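Local coordinates for protein nidogen-1 (Mus musculus, PDB 1GL4) that associates with laminin and binds collagen IV and perlecan in basement membranes, this G2 fragment carrying residues involved in perlecan binding, at residues A[54-59]-A[74-79]; A[132-137]-A[229-234]. All coordinates share one frame; numbering follows the deposited sequence.

Interaction 1 (A[54-59]-A[74-79])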
loop_
_atom_site.group_PDB
_atom_site.type_symbol
_atom_site.label_atom_id
_atom_site.label_comp_id
_atom_site.label_asym_id
_atom_site.label_seq_id
_atom_site.Cartn_x
_atom_site.Cartn_y
_atom_site.Cartn_z
ATOM N N GLY A 54 9.957 5.489 4.931
ATOM C CA GLY A 54 9.748 6.562 5.882
ATOM C C GLY A 54 9.766 6.078 7.320
ATOM O O GLY A 54 9.947 4.891 7.588
ATOM N N LYS A 55 9.570 7.006 8.248
ATOM C CA LYS A 55 9.563 6.690 9.669
ATOM C C LYS A 55 8.155 6.774 10.247
ATOM O O LYS A 55 7.283 7.461 9.703
ATOM C CB LYS A 55 10.477 7.655 10.426
ATOM C CG LYS A 55 11.960 7.479 10.143
ATOM C CD LYS A 55 12.478 6.151 10.682
ATOM C CE LYS A 55 13.995 6.060 10.536
ATOM N NZ LYS A 55 14.541 4.786 11.093
ATOM N N VAL A 56 7.941 6.069 11.354
ATOM C CA VAL A 56 6.649 6.058 12.019
ATOM C C VAL A 56 6.817 6.285 13.517
ATOM O O VAL A 56 7.645 5.637 14.160
ATOM C CB VAL A 56 5.924 4.703 11.841
ATOM C CG1 VAL A 56 4.574 4.756 12.536
ATOM C CG2 VAL A 56 5.762 4.372 10.355
ATOM N N LYS A 57 6.038 7.213 14.066
ATOM C CA LYS A 57 6.085 7.479 15.501
ATOM C C LYS A 57 4.652 7.471 16.006
ATOM O O LYS A 57 3.735 7.912 15.307
ATOM C CB LYS A 57 6.734 8.838 15.810
ATOM C CG LYS A 57 5.857 10.040 15.509
ATOM C CD LYS A 57 6.398 11.331 16.138
ATOM C CE LYS A 57 7.734 11.762 15.544
ATOM N NZ LYS A 57 8.163 13.104 16.064
ATOM N N GLY A 58 4.456 6.963 17.215
ATOM C CA GLY A 58 3.118 6.916 17.765
ATOM C C GLY A 58 3.036 7.059 19.276
ATOM O O GLY A 58 4.007 6.827 19.996
ATOM N N ARG A 59 1.858 7.467 19.732
ATOM C CA ARG A 59 1.538 7.643 21.147
ATOM C C ARG A 59 0.109 7.112 21.186
ATOM O O ARG A 59 -0.845 7.853 20.942
ATOM C CB ARG A 59 1.569 9.130 21.522
ATOM C CG ARG A 59 1.210 9.435 22.973
ATOM C CD ARG A 59 1.135 10.942 23.201
ATOM N NE ARG A 59 0.593 11.289 24.515
ATOM C CZ ARG A 59 1.234 11.104 25.664
ATOM N NH1 ARG A 59 2.450 10.573 25.669
ATOM N NH2 ARG A 59 0.658 11.450 26.810
ATOM N N THR A 74 10.421 4.064 14.128
ATOM C CA THR A 74 9.998 2.782 13.566
ATOM C C THR A 74 10.018 2.949 12.043
ATOM O O THR A 74 9.647 4.010 11.536
ATOM C CB THR A 74 8.572 2.411 14.023
ATOM O OG1 THR A 74 8.585 2.116 15.426
ATOM C CG2 THR A 74 8.057 1.190 13.258
ATOM N N ASP A 75 10.457 1.914 11.325
ATOM C CA ASP A 75 10.539 1.960 9.860
ATOM C C ASP A 75 9.287 1.492 9.116
ATOM O O ASP A 75 8.595 0.576 9.560
ATOM C CB ASP A 75 11.699 1.097 9.354
ATOM C CG ASP A 75 13.051 1.596 9.809
ATOM O OD1 ASP A 75 13.384 2.764 9.529
ATOM O OD2 ASP A 75 13.787 0.811 10.443
ATOM N N LEU A 76 9.017 2.124 7.975
ATOM C CA LEU A 76 7.902 1.735 7.113
ATOM C C LEU A 76 8.502 1.531 5.724
ATOM O O LEU A 76 9.201 2.409 5.212
ATOM C CB LEU A 76 6.813 2.821 7.058
ATOM C CG LEU A 76 5.567 2.465 6.228
ATOM C CD1 LEU A 76 4.388 3.303 6.682
ATOM C CD2 LEU A 76 5.832 2.677 4.737
ATOM N N HIS A 77 8.257 0.363 5.135
ATOM C CA HIS A 77 8.753 0.042 3.800
ATOM C C HIS A 77 7.583 -0.519 2.986
ATOM O O HIS A 77 6.901 -1.449 3.422
ATOM C CB HIS A 77 9.872 -1.002 3.884
ATOM C CG HIS A 77 10.467 -1.357 2.558
ATOM N ND1 HIS A 77 11.349 -0.534 1.892
ATOM C CD2 HIS A 77 10.279 -2.433 1.755
ATOM C CE1 HIS A 77 11.679 -1.085 0.737
ATOM N NE2 HIS A 77 11.042 -2.238 0.630
ATOM N N SER A 78 7.347 0.044 1.807
ATOM C CA SER A 78 6.241 -0.411 0.976
ATOM C C SER A 78 6.717 -0.683 -0.456
ATOM O O SER A 78 7.589 0.017 -0.967
ATOM C CB SER A 78 5.133 0.646 1.001
ATOM O OG SER A 78 3.932 0.160 0.440
ATOM N N TYR A 79 6.140 -1.702 -1.091
ATOM C CA TYR A 79 6.505 -2.109 -2.452
ATOM C C TYR A 79 5.258 -2.222 -3.352
ATOM O O TYR A 79 4.209 -2.732 -2.924
ATOM C CB TYR A 79 7.223 -3.474 -2.391
ATOM C CG TYR A 79 7.899 -3.947 -3.672
ATOM C CD1 TYR A 79 9.248 -3.679 -3.910
ATOM C CD2 TYR A 79 7.194 -4.672 -4.636
ATOM C CE1 TYR A 79 9.882 -4.122 -5.075
ATOM C CE2 TYR A 79 7.820 -5.123 -5.812
ATOM C CZ TYR A 79 9.163 -4.842 -6.019
ATOM O OH TYR A 79 9.801 -5.281 -7.159
HETATM O O HOH W 1 12.689 3.994 7.216
#
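Asp75 OD1 is met by Lys55 NZ at 2.8 Å, as a salt bridge, and a water lies close by. The ammonium meets OD1 on its syn side but 33° out of the carboxylate plane. The two side chains run alongside each other and point the same way. Lys55 reaches the acid because its chain bends at chi2 (-67°) and is straight from there to the nitrogen. NZ has a second partner in Asn73 OD1, from the residue just before 74-79.

The pair sits over an antiparallel ladder in the hairpin of strands 49-62 and 69-81. Lys55 and Asp75 form a non-hydrogen-bonded pair, with hydrogen-bonded pairs on either side. In one, Val56 N lies 2.7 Å from Thr74 O and Thr74 N bonds back to Val56 O. In the other, Leu76 N lies 2.9 Å from Gly54 O and Gly54 N bonds to Leu76 O. The water lies within bonding distance of both Asp75 OD1 and Gly54 O and may bridge them.

Val56, Thr74 and Leu76 hold the other face. Val56 CG2 meets Leu76 CB at 3.8 Å. Thr74 CB rests near Val56 O, while its hydroxyl bonds to Thr93 O. Ile166 and Ile91, from the neighbouring strands 164-171 and 86-92, also touch Leu76.

Beyond the paired residues, His77 and Tyr79 belong to the perlecan-binding site. Another protein chain bonds to His77 NE2 and packs an apolar side chain on Asp75. The salt bridge is therefore likely to pin the two strands beside that partner, while the buried face packs against the barrel strands.

Interaction 2 (A[132-137]-A[229-234])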
loop_
_atom_site.group_PDB
_atom_site.type_symbol
_atom_site.label_atom_id
_atom_site.label_comp_id
_atom_site.label_asym_id
_atom_site.label_seq_id
_atom_site.Cartn_x
_atom_site.Cartn_y
_atom_site.Cartn_z
ATOM N N GLY A 132 2.953 12.276 -5.616
ATOM C CA GLY A 132 3.514 11.817 -4.356
ATOM C C GLY A 132 3.930 12.947 -3.431
ATOM O O GLY A 132 4.739 12.751 -2.527
ATOM N N GLU A 133 3.393 14.140 -3.676
ATOM C CA GLU A 133 3.674 15.307 -2.848
ATOM C C GLU A 133 2.331 15.757 -2.284
ATOM O O GLU A 133 1.576 16.448 -2.961
ATOM C CB GLU A 133 4.280 16.436 -3.698
ATOM C CG GLU A 133 5.602 16.087 -4.382
ATOM C CD GLU A 133 6.042 17.149 -5.390
ATOM O OE1 GLU A 133 5.259 17.486 -6.304
ATOM O OE2 GLU A 133 7.176 17.640 -5.276
ATOM N N PHE A 134 2.018 15.351 -1.056
ATOM C CA PHE A 134 0.743 15.726 -0.449
ATOM C C PHE A 134 0.711 15.453 1.048
ATOM O O PHE A 134 1.600 14.797 1.592
ATOM C CB PHE A 134 -0.420 14.980 -1.138
ATOM C CG PHE A 134 -0.417 13.473 -0.925
ATOM C CD1 PHE A 134 -1.193 12.890 0.077
ATOM C CD2 PHE A 134 0.340 12.640 -1.751
ATOM C CE1 PHE A 134 -1.220 11.506 0.254
ATOM C CE2 PHE A 134 0.320 11.249 -1.584
ATOM C CZ PHE A 134 -0.462 10.679 -0.579
ATOM N N THR A 135 -0.313 15.987 1.707
ATOM C CA THR A 135 -0.503 15.791 3.142
ATOM C C THR A 135 -1.823 15.052 3.332
ATOM O O THR A 135 -2.817 15.370 2.675
ATOM C CB THR A 135 -0.606 17.133 3.898
ATOM O OG1 THR A 135 0.598 17.886 3.713
ATOM C CG2 THR A 135 -0.825 16.886 5.389
ATOM N N ARG A 136 -1.825 14.070 4.228
ATOM C CA ARG A 136 -3.016 13.284 4.522
ATOM C C ARG A 136 -3.369 13.414 5.998
ATOM O O ARG A 136 -2.563 13.058 6.862
ATOM C CB ARG A 136 -2.781 11.801 4.204
ATOM C CG ARG A 136 -3.990 10.895 4.489
ATOM C CD ARG A 136 -3.582 9.449 4.811
ATOM N NE ARG A 136 -4.714 8.521 4.747
ATOM C CZ ARG A 136 -4.648 7.229 5.062
ATOM N NH1 ARG A 136 -3.502 6.698 5.478
ATOM N NH2 ARG A 136 -5.724 6.454 4.933
ATOM N N GLN A 137 -4.555 13.946 6.285
ATOM C CA GLN A 137 -5.027 14.072 7.662
ATOM C C GLN A 137 -6.162 13.063 7.773
ATOM O O GLN A 137 -7.137 13.164 7.034
ATOM C CB GLN A 137 -5.602 15.466 7.940
ATOM C CG GLN A 137 -4.656 16.638 7.735
ATOM C CD GLN A 137 -5.373 17.975 7.894
ATOM O OE1 GLN A 137 -5.776 18.350 9.000
ATOM N NE2 GLN A 137 -5.549 18.696 6.783
ATOM N N GLN A 229 -11.008 11.211 6.023
ATOM C CA GLN A 229 -9.710 11.747 5.621
ATOM C C GLN A 229 -9.737 12.940 4.658
ATOM O O GLN A 229 -10.654 13.101 3.845
ATOM C CB GLN A 229 -8.840 10.616 5.039
ATOM C CG GLN A 229 -9.351 10.007 3.735
ATOM C CD GLN A 229 -8.687 8.669 3.395
ATOM O OE1 GLN A 229 -7.466 8.514 3.502
ATOM N NE2 GLN A 229 -9.496 7.700 2.971
ATOM N N THR A 230 -8.718 13.784 4.776
ATOM C CA THR A 230 -8.582 14.963 3.931
ATOM C C THR A 230 -7.179 14.943 3.336
ATOM O O THR A 230 -6.181 14.910 4.057
ATOM C CB THR A 230 -8.795 16.246 4.743
ATOM O OG1 THR A 230 -10.146 16.272 5.225
ATOM C CG2 THR A 230 -8.542 17.483 3.880
ATOM N N ILE A 231 -7.124 14.952 2.013
ATOM C CA ILE A 231 -5.871 14.901 1.273
ATOM C C ILE A 231 -5.632 16.231 0.549
ATOM O O ILE A 231 -6.414 16.619 -0.313
ATOM C CB ILE A 231 -5.927 13.724 0.267
ATOM C CG1 ILE A 231 -6.028 12.406 1.052
ATOM C CG2 ILE A 231 -4.703 13.730 -0.651
ATOM C CD1 ILE A 231 -6.336 11.184 0.206
ATOM N N THR A 232 -4.549 16.921 0.909
ATOM C CA THR A 232 -4.221 18.220 0.311
ATOM C C THR A 232 -2.929 18.199 -0.506
ATOM O O THR A 232 -1.965 17.524 -0.156
ATOM C CB THR A 232 -4.110 19.311 1.394
ATOM O OG1 THR A 232 -3.183 18.894 2.405
ATOM C CG2 THR A 232 -5.471 19.560 2.032
ATOM N N PHE A 233 -2.912 18.963 -1.591
ATOM C CA PHE A 233 -1.757 18.996 -2.483
ATOM C C PHE A 233 -1.786 20.236 -3.379
ATOM O O PHE A 233 -2.732 21.023 -3.328
ATOM C CB PHE A 233 -1.766 17.729 -3.346
ATOM C CG PHE A 233 -3.082 17.476 -4.036
ATOM C CD1 PHE A 233 -3.312 17.943 -5.329
ATOM C CD2 PHE A 233 -4.102 16.788 -3.383
ATOM C CE1 PHE A 233 -4.538 17.728 -5.961
ATOM C CE2 PHE A 233 -5.338 16.566 -4.006
ATOM C CZ PHE A 233 -5.557 17.036 -5.294
ATOM N N GLN A 234 -0.750 20.402 -4.197
ATOM C CA GLN A 234 -0.659 21.539 -5.111
ATOM C C GLN A 234 -0.789 21.110 -6.570
ATOM O O GLN A 234 -0.278 20.066 -6.960
ATOM C CB GLN A 234 0.681 22.261 -4.930
ATOM C CG GLN A 234 0.879 22.886 -3.560
ATOM C CD GLN A 234 -0.040 24.069 -3.324
ATOM O OE1 GLN A 234 -0.021 25.046 -4.079
ATOM N NE2 GLN A 234 -0.846 23.993 -2.272
HETATM O O HOH W 2 1.990 19.513 -3.293
HETATM O O HOH W 3 -4.593 17.302 4.511
#
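Thr135 to Gln137 pair with Thr230 to Thr232 as neighbouring antiparallel strands of the nidogen G2 beta-barrel. Strand 133-142 here meets strand 221-232.

Backbone bonds set the register. Thr135 and Thr232 form one hydrogen-bonded pair: Thr135 N to Thr232 O and Thr232 N to Thr135 O are both 2.9 Å. Gln137 and Thr230 form the next. Arg136 faces Ile231 between them as a non-hydrogen-bonded pair.

The main side-chain polar contact is a side-on grip. Arg136 NE and NH2 both donate to Gln229 OE1, NE at 3.0 Å and NH2 at 3.1 Å. OE1 sits beside the guanidinium, close to its plane. NE comes in tilted 16° from the amide carbonyl plane, while NH2 stands above it, not on a lone pair. Arg136 CG is anti to the backbone N (chi1 180°) and the chain runs extended to NE, which carries the group across to Gln229. Pro107 O takes NH1, and Ser201 OG pairs with Gln229 NE2. Replacing Arg136 by alanine removes both donors to Gln229 OE1, and the amide, still tied to Ser201 through NE2, would probably lose this anchor.

Apolar contacts continue beside the polar grip. Phe134 CD1 meets Ile231 CG2 at 3.7 Å, and Phe134 CB packs on Phe233 CB. Ile111 of helix 107-115 touches Phe134, Arg136 and Ile231, so this helix covers their face. Phe155 stacks with the Phe134 ring.

Waters bridge the strands at two places. One joins Glu133 O to Gln234 N. The other accepts from Gln137 NE2 at 2.8 Å, donates to Thr230 O and lies 3.0 Å from Thr232 OG1.

Both interactions join antiparallel strands of the G2 beta-barrel. Their centres are 18 Å apart, and their nearest atoms are about 9 Å apart, so they do not touch. Interaction 1 comes first along the chain and is local: it closes a hairpin with 14 residues between its segments. Interaction 2 follows and joins segments separated by 91 residues. The two are linked through the strands between them: 49-62 pairs with 164-171, which pairs with 149-156, and this in turn pairs with 133-142. Interaction 1 includes perlecan-binding residues, whereas interaction 2 lies away from these and from the zinc site and joins two adjacent strands far apart in sequence.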